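PDB 4Z8T: AvrRxo1-ORF2 from Xanthomonas oryzae pv. oryzicola, which binds the type III effector AvrRxo1-ORF1, a protein with a polynucleotide kinase domain, and probably serves as its molecular chaperone. Local coordinates for residues 41-46 and 72-77; 49-54 and 86-91; 36-41 and 80-85. One frame throughout, in Å; residues are numbered along the deposited sequence.

Contact 1. Residues 41-46 and 72-77; sequences ERFDLE and RMYYVE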
ATOM      1  N   GLU B  41     -14.352   3.646  23.366  1.00 37.88           N
ATOM      2  CA  GLU B  41     -14.300   4.686  24.390  1.00 38.18           C
ATOM      3  C   GLU B  41     -13.613   5.949  23.874  1.00 39.72           C
ATOM      4  O   GLU B  41     -12.573   5.883  23.212  1.00 37.92           O
ATOM      5  CB  GLU B  41     -13.597   4.166  25.652  1.00 39.22           C
ATOM      6  CG  GLU B  41     -13.489   5.175  26.783  1.00 42.07           C
ATOM      7  CD  GLU B  41     -12.851   4.588  28.030  1.00 44.36           C
ATOM      8  OE1 GLU B  41     -12.606   3.361  28.060  1.00 45.75           O
ATOM      9  OE2 GLU B  41     -12.596   5.356  28.984  1.00 50.24           O
ATOM     10  N   ARG B  42     -14.215   7.098  24.152  1.00 34.23           N
ATOM     11  CA  ARG B  42     -13.670   8.378  23.723  1.00 37.10           C
ATOM     12  C   ARG B  42     -12.297   8.624  24.342  1.00 41.26           C
ATOM     13  O   ARG B  42     -12.110   8.405  25.540  1.00 39.57           O
ATOM     14  CB  ARG B  42     -14.607   9.506  24.136  1.00 40.93           C
ATOM     15  CG  ARG B  42     -14.137  10.864  23.685  1.00 43.90           C
ATOM     16  CD  ARG B  42     -14.942  11.340  22.496  1.00 50.94           C
ATOM     17  NE  ARG B  42     -16.356  11.469  22.840  1.00 54.45           N
ATOM     18  CZ  ARG B  42     -17.246  12.140  22.116  1.00 57.02           C
ATOM     19  NH1 ARG B  42     -16.875  12.754  20.999  1.00 56.40           N
ATOM     20  NH2 ARG B  42     -18.512  12.200  22.513  1.00 56.38           N
ATOM     21  N   PHE B  43     -11.339   9.089  23.541  1.00 36.41           N
ATOM     22  CA  PHE B  43      -9.995   9.288  24.072  1.00 36.86           C
ATOM     23  C   PHE B  43      -9.927  10.425  25.085  1.00 40.64           C
ATOM     24  O   PHE B  43     -10.328  11.560  24.802  1.00 40.90           O
ATOM     25  CB  PHE B  43      -8.954   9.501  22.974  1.00 36.46           C
ATOM     26  CG  PHE B  43      -7.548   9.573  23.503  1.00 36.67           C
ATOM     27  CD1 PHE B  43      -6.879   8.415  23.877  1.00 34.20           C
ATOM     28  CD2 PHE B  43      -6.911  10.793  23.663  1.00 38.63           C
ATOM     29  CE1 PHE B  43      -5.593   8.474  24.387  1.00 36.71           C
ATOM     30  CE2 PHE B  43      -5.625  10.856  24.169  1.00 38.40           C
ATOM     31  CZ  PHE B  43      -4.969   9.697  24.530  1.00 35.48           C
ATOM     32  N   ASP B  44      -9.382  10.093  26.255  1.00 42.30           N
ATOM     33  CA  ASP B  44      -9.317  10.979  27.409  1.00 45.28           C
ATOM     34  C   ASP B  44      -7.899  10.885  27.971  1.00 43.90           C
ATOM     35  O   ASP B  44      -7.588   9.953  28.709  1.00 45.48           O
ATOM     36  CB  ASP B  44     -10.346  10.503  28.448  1.00 46.94           C
ATOM     37  CG  ASP B  44     -10.386  11.363  29.706  1.00 53.58           C
ATOM     38  OD1 ASP B  44      -9.321  11.686  30.279  1.00 54.27           O
ATOM     39  OD2 ASP B  44     -11.509  11.686  30.147  1.00 51.03           O
ATOM     40  N   LEU B  45      -7.045  11.845  27.616  1.00 42.38           N
ATOM     41  CA  LEU B  45      -5.634  11.811  28.019  1.00 47.33           C
ATOM     42  C   LEU B  45      -5.466  11.801  29.538  1.00 50.77           C
ATOM     43  O   LEU B  45      -4.637  11.064  30.077  1.00 51.88           O
ATOM     44  CB  LEU B  45      -4.862  12.988  27.409  1.00 46.36           C
ATOM     45  CG  LEU B  45      -3.384  13.074  27.806  1.00 48.06           C
ATOM     46  CD1 LEU B  45      -2.625  11.835  27.335  1.00 49.90           C
ATOM     47  CD2 LEU B  45      -2.724  14.349  27.286  1.00 48.11           C
ATOM     48  N   GLU B  46      -6.264  12.614  30.223  1.00 52.56           N
ATOM     49  CA  GLU B  46      -6.179  12.718  31.673  1.00 52.08           C
ATOM     50  C   GLU B  46      -6.553  11.414  32.375  1.00 51.89           C
ATOM     51  O   GLU B  46      -5.877  11.003  33.319  1.00 54.73           O
ATOM     52  CB  GLU B  46      -7.034  13.884  32.174  1.00 58.04           C
ATOM     53  CG  GLU B  46      -6.639  15.224  31.565  1.00 57.64           C
ATOM     54  CD  GLU B  46      -7.446  16.384  32.115  1.00 64.44           C
ATOM     55  OE1 GLU B  46      -8.357  16.144  32.939  1.00 63.70           O
ATOM     56  OE2 GLU B  46      -7.166  17.538  31.721  1.00 66.03           O
ATOM     57  N   ARG B  72      -3.695   9.736  18.624  1.00 29.08           N
ATOM     58  CA  ARG B  72      -3.500   9.139  17.307  1.00 27.24           C
ATOM     59  C   ARG B  72      -3.151   7.656  17.408  1.00 25.11           C
ATOM     60  O   ARG B  72      -3.693   6.836  16.672  1.00 25.11           O
ATOM     61  CB  ARG B  72      -2.428   9.902  16.529  1.00 27.51           C
ATOM     62  CG  ARG B  72      -2.039   9.248  15.230  1.00 30.23           C
ATOM     63  CD  ARG B  72      -1.075  10.113  14.441  1.00 31.59           C
ATOM     64  NE  ARG B  72      -1.732  11.324  13.971  1.00 38.62           N
ATOM     65  CZ  ARG B  72      -2.544  11.360  12.916  1.00 33.99           C
ATOM     66  NH1 ARG B  72      -3.102  12.505  12.562  1.00 36.01           N
ATOM     67  NH2 ARG B  72      -2.794  10.251  12.215  1.00 31.96           N
HETATM   68  N   MSE B  73      -2.259   7.301  18.325  1.00 23.63           N
HETATM   69  CA  MSE B  73      -1.930   5.890  18.515  1.00 20.56           C
HETATM   70  C   MSE B  73      -3.172   5.079  18.881  1.00 22.98           C
HETATM   71  O   MSE B  73      -3.432   4.019  18.324  1.00 19.55           O
HETATM   72  CB  MSE B  73      -0.844   5.722  19.584  1.00 21.62           C
HETATM   73  CG  MSE B  73      -0.477   4.285  19.833  1.00 21.67           C
HETATM   74 SE   MSE B  73       0.823   4.178  21.285  1.00 30.62          SE
HETATM   75  CE  MSE B  73       2.179   5.268  20.481  1.00 25.15           C
ATOM     76  N   TYR B  74      -3.963   5.612  19.805  1.00 22.86           N
ATOM     77  CA  TYR B  74      -5.159   4.937  20.277  1.00 24.08           C
ATOM     78  C   TYR B  74      -6.119   4.628  19.127  1.00 21.51           C
ATOM     79  O   TYR B  74      -6.594   3.500  18.983  1.00 22.58           O
ATOM     80  CB  TYR B  74      -5.833   5.843  21.311  1.00 23.02           C
ATOM     81  CG  TYR B  74      -7.134   5.338  21.902  1.00 27.97           C
ATOM     82  CD1 TYR B  74      -7.171   4.193  22.682  1.00 26.61           C
ATOM     83  CD2 TYR B  74      -8.317   6.033  21.701  1.00 29.97           C
ATOM     84  CE1 TYR B  74      -8.357   3.748  23.240  1.00 32.80           C
ATOM     85  CE2 TYR B  74      -9.504   5.597  22.255  1.00 31.42           C
ATOM     86  CZ  TYR B  74      -9.517   4.456  23.019  1.00 34.19           C
ATOM     87  OH  TYR B  74     -10.697   4.016  23.570  1.00 37.11           O
ATOM     88  N   TYR B  75      -6.375   5.630  18.298  1.00 25.13           N
ATOM     89  CA  TYR B  75      -7.373   5.494  17.243  1.00 23.15           C
ATOM     90  C   TYR B  75      -6.844   4.834  15.979  1.00 21.95           C
ATOM     91  O   TYR B  75      -7.540   4.025  15.379  1.00 21.40           O
ATOM     92  CB  TYR B  75      -7.970   6.847  16.881  1.00 23.23           C
ATOM     93  CG  TYR B  75      -8.980   7.334  17.899  1.00 23.48           C
ATOM     94  CD1 TYR B  75     -10.113   6.584  18.183  1.00 28.64           C
ATOM     95  CD2 TYR B  75      -8.798   8.536  18.562  1.00 30.65           C
ATOM     96  CE1 TYR B  75     -11.046   7.025  19.113  1.00 29.76           C
ATOM     97  CE2 TYR B  75      -9.728   8.990  19.497  1.00 30.14           C
ATOM     98  CZ  TYR B  75     -10.845   8.221  19.761  1.00 30.58           C
ATOM     99  OH  TYR B  75     -11.776   8.644  20.683  1.00 33.17           O
ATOM    100  N   VAL B  76      -5.630   5.197  15.572  1.00 19.98           N
ATOM    101  CA  VAL B  76      -5.109   4.746  14.279  1.00 20.71           C
ATOM    102  C   VAL B  76      -4.375   3.419  14.378  1.00 22.93           C
ATOM    103  O   VAL B  76      -4.563   2.533  13.542  1.00 21.91           O
ATOM    104  CB  VAL B  76      -4.196   5.798  13.651  1.00 21.08           C
ATOM    105  CG1 VAL B  76      -3.655   5.308  12.319  1.00 21.76           C
ATOM    106  CG2 VAL B  76      -4.960   7.083  13.446  1.00 23.66           C
ATOM    107  N   GLU B  77      -3.551   3.264  15.407  1.00 18.97           N
ATOM    108  CA  GLU B  77      -2.735   2.055  15.509  1.00 20.43           C
ATOM    109  C   GLU B  77      -3.413   0.895  16.213  1.00 24.22           C
ATOM    110  O   GLU B  77      -3.063  -0.257  15.981  1.00 23.03           O
ATOM    111  CB  GLU B  77      -1.422   2.363  16.213  1.00 20.37           C
ATOM    112  CG  GLU B  77      -0.487   3.240  15.440  1.00 20.81           C
ATOM    113  CD  GLU B  77       0.825   3.398  16.175  1.00 22.63           C
ATOM    114  OE1 GLU B  77       1.214   4.551  16.469  1.00 23.27           O
ATOM    115  OE2 GLU B  77       1.460   2.358  16.476  1.00 22.70           O
TER
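Two tyrosines of helix 63-77 reach out to the extended chain that leads into helix 45-51 and hold its backbone by two neighbouring peptide groups. Tyr-74 OH donates to Glu-41 O at 2.7 Å, and the hydroxyl stands 27° out of the carbonyl plane. The next tyrosine works the other way round: Phe-43 N donates to Tyr-75 OH at 2.9 Å, while the hydroxyl also rests near Arg-42 CA. Although successive on the helix, the two side chains can point the same way because their first torsions differ: CG of Tyr-74 lies anti to its backbone N (chi1 178°), whereas that of Tyr-75 lies beside it. CD2 of Tyr-74 thereby sits over the centre of the Tyr-75 ring.

The tight part is around Phe-43. Phe-43 CB packs 3.6 Å from Tyr-75 CE2, and Phe-43 CD1 approaches Tyr-74 CD2 at 3.5 Å, with the rings of Phe-43 and Tyr-74 inclined at 43°. Asn-67, Tyr-70 and Glu-71 of the same helix and Leu-84 of helix 84-94 add to the lining, so a large flat hydrocarbon suits this place. Arg-42, by contrast, is directed away from the helix onto the solvent side and offers little more than its CA to Tyr-75, as befits a charged side chain in an extended loop.

Tyrosine serves well here because its ring fills apolar space while its hydroxyl meets polar backbone. One hydroxyl gives and the other receives, which implies that the pair adds a donor and an acceptor to the loop's backbone bonding, satisfying Glu-41 O and Phe-43 N.

Contact 2. Residues 49-54 and 86-91; sequences EKICDT and EFAHIV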
ATOM      1  N   GLU B  49      -3.677   9.224  31.772  1.00 49.73           N
ATOM      2  CA  GLU B  49      -2.539   9.571  32.626  1.00 52.15           C
ATOM      3  C   GLU B  49      -2.711   9.170  34.095  1.00 54.28           C
ATOM      4  O   GLU B  49      -1.801   9.358  34.902  1.00 55.98           O
ATOM      5  CB  GLU B  49      -2.213  11.065  32.496  1.00 54.11           C
ATOM      6  CG  GLU B  49      -1.477  11.403  31.205  1.00 52.22           C
ATOM      7  CD  GLU B  49      -1.401  12.890  30.925  1.00 56.30           C
ATOM      8  OE1 GLU B  49      -2.119  13.665  31.591  1.00 57.00           O
ATOM      9  OE2 GLU B  49      -0.625  13.286  30.026  1.00 58.00           O
ATOM     10  N   LYS B  50      -3.870   8.616  34.434  1.00 53.38           N
ATOM     11  CA  LYS B  50      -4.106   8.090  35.775  1.00 54.68           C
ATOM     12  C   LYS B  50      -3.579   6.672  35.917  1.00 56.15           C
ATOM     13  O   LYS B  50      -3.100   6.278  36.981  1.00 58.79           O
ATOM     14  CB  LYS B  50      -5.602   8.076  36.093  1.00 55.18           C
ATOM     15  CG  LYS B  50      -6.134   9.360  36.683  1.00 55.02           C
ATOM     16  CD  LYS B  50      -7.318   9.086  37.607  1.00 57.95           C
ATOM     17  CE  LYS B  50      -8.584   9.722  37.075  1.00 54.16           C
ATOM     18  NZ  LYS B  50      -8.260  10.940  36.280  1.00 54.30           N
ATOM     19  N   ILE B  51      -3.673   5.913  34.832  1.00 53.33           N
ATOM     20  CA  ILE B  51      -3.438   4.474  34.864  1.00 53.33           C
ATOM     21  C   ILE B  51      -2.067   4.116  34.263  1.00 53.27           C
ATOM     22  O   ILE B  51      -1.572   2.996  34.423  1.00 53.66           O
ATOM     23  CB  ILE B  51      -4.620   3.734  34.175  1.00 53.59           C
ATOM     24  CG1 ILE B  51      -5.904   3.928  34.994  1.00 55.71           C
ATOM     25  CG2 ILE B  51      -4.341   2.255  33.981  1.00 53.07           C
ATOM     26  CD1 ILE B  51      -6.545   2.622  35.480  1.00 55.22           C
ATOM     27  N   CYS B  52      -1.435   5.084  33.606  1.00 53.79           N
ATOM     28  CA  CYS B  52      -0.077   4.886  33.104  1.00 53.61           C
ATOM     29  C   CYS B  52       0.667   6.197  32.889  1.00 53.83           C
ATOM     30  O   CYS B  52       0.075   7.279  32.901  1.00 55.27           O
ATOM     31  CB  CYS B  52      -0.081   4.077  31.803  1.00 50.97           C
ATOM     32  SG  CYS B  52      -0.902   4.905  30.423  1.00 49.92           S
ATOM     33  N   ASP B  53       1.973   6.077  32.677  1.00 56.14           N
ATOM     34  CA  ASP B  53       2.843   7.224  32.473  1.00 58.73           C
ATOM     35  C   ASP B  53       3.039   7.503  30.990  1.00 54.53           C
ATOM     36  O   ASP B  53       3.557   6.658  30.259  1.00 54.21           O
ATOM     37  CB  ASP B  53       4.200   6.958  33.121  1.00 61.23           C
ATOM     38  CG  ASP B  53       5.160   8.116  32.963  1.00 60.86           C
ATOM     39  OD1 ASP B  53       4.695   9.264  32.813  1.00 60.49           O
ATOM     40  OD2 ASP B  53       6.383   7.877  33.012  1.00 63.95           O
ATOM     41  N   THR B  54       2.633   8.694  30.559  1.00 55.10           N
ATOM     42  CA  THR B  54       2.803   9.126  29.177  1.00 53.33           C
ATOM     43  C   THR B  54       3.955  10.115  29.052  1.00 55.44           C
ATOM     44  O   THR B  54       4.191  10.681  27.982  1.00 54.70           O
ATOM     45  CB  THR B  54       1.533   9.815  28.651  1.00 54.58           C
ATOM     46  OG1 THR B  54       1.177  10.898  29.522  1.00 57.60           O
ATOM     47  CG2 THR B  54       0.382   8.823  28.568  1.00 51.24           C
ATOM     48  N   GLU B  86      -7.514  -0.710  28.472  1.00 44.32           N
ATOM     49  CA  GLU B  86      -6.856  -1.668  27.599  1.00 44.61           C
ATOM     50  C   GLU B  86      -5.601  -1.022  27.028  1.00 40.61           C
ATOM     51  O   GLU B  86      -4.509  -1.595  27.068  1.00 41.18           O
ATOM     52  CB  GLU B  86      -7.820  -2.003  26.464  1.00 45.48           C
ATOM     53  CG  GLU B  86      -7.593  -3.308  25.730  1.00 47.80           C
ATOM     54  CD  GLU B  86      -8.814  -3.694  24.906  1.00 49.17           C
ATOM     55  OE1 GLU B  86      -9.785  -2.903  24.875  1.00 48.25           O
ATOM     56  OE2 GLU B  86      -8.813  -4.784  24.301  1.00 56.53           O
ATOM     57  N   PHE B  87      -5.784   0.183  26.500  1.00 36.55           N
ATOM     58  CA  PHE B  87      -4.715   0.948  25.875  1.00 37.43           C
ATOM     59  C   PHE B  87      -3.594   1.207  26.869  1.00 37.98           C
ATOM     60  O   PHE B  87      -2.422   1.229  26.500  1.00 36.03           O
ATOM     61  CB  PHE B  87      -5.268   2.269  25.337  1.00 35.52           C
ATOM     62  CG  PHE B  87      -4.282   3.061  24.525  1.00 29.60           C
ATOM     63  CD1 PHE B  87      -3.699   2.518  23.393  1.00 31.97           C
ATOM     64  CD2 PHE B  87      -3.957   4.355  24.882  1.00 29.50           C
ATOM     65  CE1 PHE B  87      -2.803   3.250  22.647  1.00 25.63           C
ATOM     66  CE2 PHE B  87      -3.064   5.095  24.139  1.00 32.44           C
ATOM     67  CZ  PHE B  87      -2.484   4.540  23.015  1.00 26.16           C
ATOM     68  N   ALA B  88      -3.960   1.399  28.134  1.00 36.83           N
ATOM     69  CA  ALA B  88      -2.982   1.576  29.204  1.00 39.33           C
ATOM     70  C   ALA B  88      -1.942   0.458  29.247  1.00 37.33           C
ATOM     71  O   ALA B  88      -0.748   0.719  29.403  1.00 40.44           O
ATOM     72  CB  ALA B  88      -3.689   1.680  30.539  1.00 43.45           C
ATOM     73  N   HIS B  89      -2.400  -0.785  29.132  1.00 38.23           N
ATOM     74  CA  HIS B  89      -1.499  -1.932  29.126  1.00 39.71           C
ATOM     75  C   HIS B  89      -0.515  -1.854  27.963  1.00 38.12           C
ATOM     76  O   HIS B  89       0.661  -2.193  28.113  1.00 36.44           O
ATOM     77  CB  HIS B  89      -2.293  -3.235  29.046  1.00 43.50           C
ATOM     78  CG  HIS B  89      -3.118  -3.517  30.262  1.00 47.98           C
ATOM     79  ND1 HIS B  89      -3.067  -2.732  31.396  1.00 49.16           N
ATOM     80  CD2 HIS B  89      -4.014  -4.497  30.522  1.00 51.34           C
ATOM     81  CE1 HIS B  89      -3.899  -3.220  32.301  1.00 51.20           C
ATOM     82  NE2 HIS B  89      -4.484  -4.291  31.796  1.00 51.78           N
ATOM     83  N   ILE B  90      -1.012  -1.425  26.805  1.00 35.02           N
ATOM     84  CA  ILE B  90      -0.177  -1.233  25.625  1.00 33.17           C
ATOM     85  C   ILE B  90       0.913  -0.207  25.907  1.00 31.60           C
ATOM     86  O   ILE B  90       2.097  -0.467  25.680  1.00 29.29           O
ATOM     87  CB  ILE B  90      -1.014  -0.733  24.434  1.00 33.68           C
ATOM     88  CG1 ILE B  90      -2.095  -1.753  24.064  1.00 35.61           C
ATOM     89  CG2 ILE B  90      -0.116  -0.393  23.241  1.00 30.68           C
ATOM     90  CD1 ILE B  90      -1.559  -3.034  23.483  1.00 39.84           C
ATOM     91  N   VAL B  91       0.507   0.961  26.404  1.00 28.61           N
ATOM     92  CA  VAL B  91       1.435   2.057  26.667  1.00 29.82           C
ATOM     93  C   VAL B  91       2.529   1.643  27.653  1.00 32.79           C
ATOM     94  O   VAL B  91       3.707   1.981  27.471  1.00 32.82           O
ATOM     95  CB  VAL B  91       0.684   3.306  27.174  1.00 33.08           C
ATOM     96  CG1 VAL B  91       1.656   4.395  27.585  1.00 36.58           C
ATOM     97  CG2 VAL B  91      -0.249   3.823  26.091  1.00 32.14           C
TER
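Cys-52, in the turn that leaves helix 45-51, faces Ala-88 and Val-91, one helical turn apart on helix 84-94. At the root of the side chain, Cys-52 CB lies 4.2 Å from Ala-88 O, a loose approach to the backbone. The torsion of 64° places SG between the backbone N and the carbonyl carbon, and from there Cys-52 SG meets Val-91 CG1 at 3.9 Å and Val-91 CB at 4.0 Å, with Ala-88 CA a little farther off. A small, weakly polar thiol fits this narrow interval between loop and helix, where the two CA atoms of Cys-52 and Ala-88 are only 5.9 Å apart.

Ala-88 permits that closeness, since its methyl is the whole side chain. Ala-88 CB also receives Ile-51 CG2 at 3.6 Å, on the more exposed border of the contact. Behind the interface, Val-91 turns its other methyl, CG2, over one face of the Phe-87 ring and packs on Tyr-70 of helix 63-77. Asp-53 directs its side chain away, its OD1 accepting from Ser-55 N, and touches Pro-20 of the AvrRxo1-ORF1 chain.

Cys-52 and Ala-88, both small, thus let the exit of helix 45-51 lie close to helix 84-94, with Ile-51 and Val-91 adding apolar contact, as in an all-helical fold.

Contact 3. Residues 36-41 and 80-85; sequences DAVGKE and NVMTLK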
ATOM      1  N   ASP B  36     -16.454   5.714  16.469  1.00 28.67           N
ATOM      2  CA  ASP B  36     -17.820   6.099  16.829  1.00 33.33           C
ATOM      3  C   ASP B  36     -18.788   4.969  16.519  1.00 35.66           C
ATOM      4  O   ASP B  36     -19.664   4.638  17.322  1.00 37.74           O
ATOM      5  CB  ASP B  36     -18.238   7.351  16.054  1.00 33.07           C
ATOM      6  CG  ASP B  36     -19.683   7.757  16.320  1.00 40.79           C
ATOM      7  OD1 ASP B  36     -20.603   7.204  15.674  1.00 41.55           O
ATOM      8  OD2 ASP B  36     -19.902   8.646  17.171  1.00 45.33           O
ATOM      9  N   ALA B  37     -18.620   4.374  15.345  1.00 34.93           N
ATOM     10  CA  ALA B  37     -19.520   3.340  14.864  1.00 34.92           C
ATOM     11  C   ALA B  37     -19.541   2.095  15.746  1.00 37.21           C
ATOM     12  O   ALA B  37     -20.585   1.459  15.895  1.00 42.04           O
ATOM     13  CB  ALA B  37     -19.158   2.964  13.440  1.00 34.82           C
ATOM     14  N   VAL B  38     -18.393   1.742  16.323  1.00 34.64           N
ATOM     15  CA  VAL B  38     -18.290   0.505  17.095  1.00 36.36           C
ATOM     16  C   VAL B  38     -18.366   0.746  18.606  1.00 37.18           C
ATOM     17  O   VAL B  38     -18.337  -0.201  19.394  1.00 40.77           O
ATOM     18  CB  VAL B  38     -17.021  -0.310  16.732  1.00 39.76           C
ATOM     19  CG1 VAL B  38     -16.874  -0.416  15.230  1.00 38.57           C
ATOM     20  CG2 VAL B  38     -15.775   0.330  17.323  1.00 35.90           C
ATOM     21  N   GLY B  39     -18.464   2.011  19.004  1.00 34.18           N
ATOM     22  CA  GLY B  39     -18.628   2.351  20.408  1.00 35.43           C
ATOM     23  C   GLY B  39     -17.344   2.393  21.215  1.00 41.13           C
ATOM     24  O   GLY B  39     -17.366   2.250  22.439  1.00 38.70           O
ATOM     25  N   LYS B  40     -16.220   2.599  20.533  1.00 34.41           N
ATOM     26  CA  LYS B  40     -14.922   2.688  21.195  1.00 36.74           C
ATOM     27  C   LYS B  40     -14.920   3.857  22.180  1.00 33.56           C
ATOM     28  O   LYS B  40     -15.446   4.928  21.878  1.00 35.28           O
ATOM     29  CB  LYS B  40     -13.828   2.864  20.133  1.00 33.17           C
ATOM     30  CG  LYS B  40     -12.404   3.062  20.652  1.00 34.59           C
ATOM     31  CD  LYS B  40     -11.424   2.820  19.505  1.00 33.03           C
ATOM     32  CE  LYS B  40     -10.004   3.184  19.883  1.00 31.99           C
ATOM     33  NZ  LYS B  40      -9.055   2.200  19.291  1.00 32.93           N
ATOM     34  N   GLU B  41     -14.352   3.646  23.366  1.00 37.88           N
ATOM     35  CA  GLU B  41     -14.300   4.686  24.390  1.00 38.18           C
ATOM     36  C   GLU B  41     -13.613   5.949  23.874  1.00 39.72           C
ATOM     37  O   GLU B  41     -12.573   5.883  23.212  1.00 37.92           O
ATOM     38  CB  GLU B  41     -13.597   4.166  25.652  1.00 39.22           C
ATOM     39  CG  GLU B  41     -13.489   5.175  26.783  1.00 42.07           C
ATOM     40  CD  GLU B  41     -12.851   4.588  28.030  1.00 44.36           C
ATOM     41  OE1 GLU B  41     -12.606   3.361  28.060  1.00 45.75           O
ATOM     42  OE2 GLU B  41     -12.596   5.356  28.984  1.00 50.24           O
ATOM     43  N   ASN B  80      -8.853  -1.959  17.226  1.00 36.76           N
ATOM     44  CA  ASN B  80      -9.646  -2.994  17.889  1.00 39.06           C
ATOM     45  C   ASN B  80      -9.635  -2.886  19.416  1.00 40.20           C
ATOM     46  O   ASN B  80     -10.336  -3.632  20.105  1.00 40.83           O
ATOM     47  CB  ASN B  80      -9.195  -4.389  17.450  1.00 40.34           C
ATOM     48  CG  ASN B  80      -9.334  -4.604  15.949  1.00 41.75           C
ATOM     49  OD1 ASN B  80     -10.238  -4.063  15.307  1.00 43.69           O
ATOM     50  ND2 ASN B  80      -8.425  -5.391  15.382  1.00 45.61           N
ATOM     51  N   VAL B  81      -8.826  -1.966  19.936  1.00 38.84           N
ATOM     52  CA  VAL B  81      -8.813  -1.655  21.363  1.00 39.45           C
ATOM     53  C   VAL B  81      -9.980  -0.723  21.678  1.00 39.23           C
ATOM     54  O   VAL B  81     -10.089   0.356  21.100  1.00 37.83           O
ATOM     55  CB  VAL B  81      -7.479  -0.994  21.772  1.00 37.43           C
ATOM     56  CG1 VAL B  81      -7.557  -0.433  23.185  1.00 38.20           C
ATOM     57  CG2 VAL B  81      -6.337  -1.995  21.644  1.00 35.50           C
HETATM   58  N   MSE B  82     -10.852  -1.139  22.595  1.00 41.42           N
HETATM   59  CA  MSE B  82     -12.107  -0.423  22.830  1.00 42.48           C
HETATM   60  C   MSE B  82     -12.064   0.555  24.006  1.00 41.62           C
HETATM   61  O   MSE B  82     -12.872   1.491  24.080  1.00 41.32           O
HETATM   62  CB  MSE B  82     -13.247  -1.425  23.032  1.00 44.66           C
HETATM   63  CG  MSE B  82     -13.540  -2.285  21.821  1.00 43.33           C
HETATM   64 SE   MSE B  82     -14.280  -1.235  20.365  1.00 51.32          SE
HETATM   65  CE  MSE B  82     -12.828  -1.456  19.087  1.00 40.10           C
ATOM     66  N   THR B  83     -11.113   0.344  24.913  1.00 42.63           N
ATOM     67  CA  THR B  83     -11.071   1.083  26.172  1.00 41.59           C
ATOM     68  C   THR B  83      -9.692   1.657  26.493  1.00 42.59           C
ATOM     69  O   THR B  83      -8.673   1.114  26.065  1.00 41.20           O
ATOM     70  CB  THR B  83     -11.515   0.178  27.336  1.00 45.30           C
ATOM     71  OG1 THR B  83     -10.728  -1.019  27.338  1.00 46.04           O
ATOM     72  CG2 THR B  83     -12.978  -0.198  27.180  1.00 46.13           C
ATOM     73  N   LEU B  84      -9.672   2.747  27.259  1.00 41.82           N
ATOM     74  CA  LEU B  84      -8.424   3.378  27.678  1.00 42.32           C
ATOM     75  C   LEU B  84      -7.673   2.522  28.690  1.00 45.36           C
ATOM     76  O   LEU B  84      -6.456   2.651  28.844  1.00 43.20           O
ATOM     77  CB  LEU B  84      -8.689   4.763  28.264  1.00 44.85           C
ATOM     78  CG  LEU B  84      -9.191   5.842  27.306  1.00 44.24           C
ATOM     79  CD1 LEU B  84      -9.497   7.110  28.067  1.00 45.58           C
ATOM     80  CD2 LEU B  84      -8.164   6.131  26.238  1.00 40.09           C
ATOM     81  N   LYS B  85      -8.403   1.649  29.378  1.00 46.84           N
ATOM     82  CA  LYS B  85      -7.809   0.749  30.359  1.00 46.23           C
ATOM     83  C   LYS B  85      -7.004  -0.317  29.631  1.00 46.67           C
ATOM     84  O   LYS B  85      -5.956  -0.764  30.100  1.00 47.17           O
ATOM     85  CB  LYS B  85      -8.909   0.103  31.205  1.00 48.75           C
ATOM     86  CG  LYS B  85      -8.417  -0.649  32.431  1.00 51.55           C
ATOM     87  CD  LYS B  85      -8.367  -2.150  32.194  1.00 53.70           C
ATOM     88  CE  LYS B  85      -8.375  -2.906  33.516  1.00 56.95           C
ATOM     89  NZ  LYS B  85      -9.587  -2.570  34.319  1.00 60.73           N
TER
HETATM   90  O   HOH W   1     -15.953   0.639  24.574  1.00 44.66           O
HETATM   91  O   HOH W   2     -11.395   1.768  30.115  1.00 46.60           O
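Met-82 O is gripped from two directions: Glu-41 N donates to it at 2.7 Å, nearly in line with the carbonyl, and a water gives Met-82 O a second, longer bond of 3.2 Å. The same water also donates to Gly-39 O. Just before it in sequence, Val-81 O accepts from Lys-40 NZ at 2.8 Å, in the carbonyl plane. Lysine suits this buried place because its methylenes run alongside Val-81 O while its ammonium, which also donates to Tyr-74 O, ends among backbone carbonyls.

At the other end, Leu-84 N in the first turn of helix 84-94 donates to Glu-41 OE1 at 3.1 Å, reaching the oxygen from above the carboxylate plane. A second water links OE1 to Lys-85 N. The extended glutamate chain crosses Leu-84 at about a right angle.

Near helix 6-38, the selenium of Met-82 rests 3.7 Å from Val-38 CG2, because the bent selenomethionine chain folds back although its root is directed away. Gly-39, whose positive phi of 83° suits a residue without a side chain, ends that helix in a Schellman motif.

Carbonyl oxygens around Lys-40 probably favour its cationic form. For Glu-41, the Leu-84 amide and the helix start would probably stabilise the anion, while the nearby Glu-47 carboxylate works against it.

How the contacts relate
From the N terminus, the long helix 6-38 ends at the turn where contact 3 begins; its partner, 80-85, lies almost forty residues on, just ahead of helix 84-94. Inside the loop so closed, contact 1 joins the extended linker after Lys-40 to helix 63-77, and the two contacts share Glu-41. Contact 2 starts later, at the end of helix 45-51, and finishes on helix 84-94 beyond both, so it crosses contacts 1 and 3 along the chain. The centres of contacts 1 and 3 are about 9 Å apart, those of contacts 2 and 3 about 15 Å. Phe-87 bridges contacts 1 and 2 by packing against Tyr-74 and selenomethionine Met-73, uniting the last two helices.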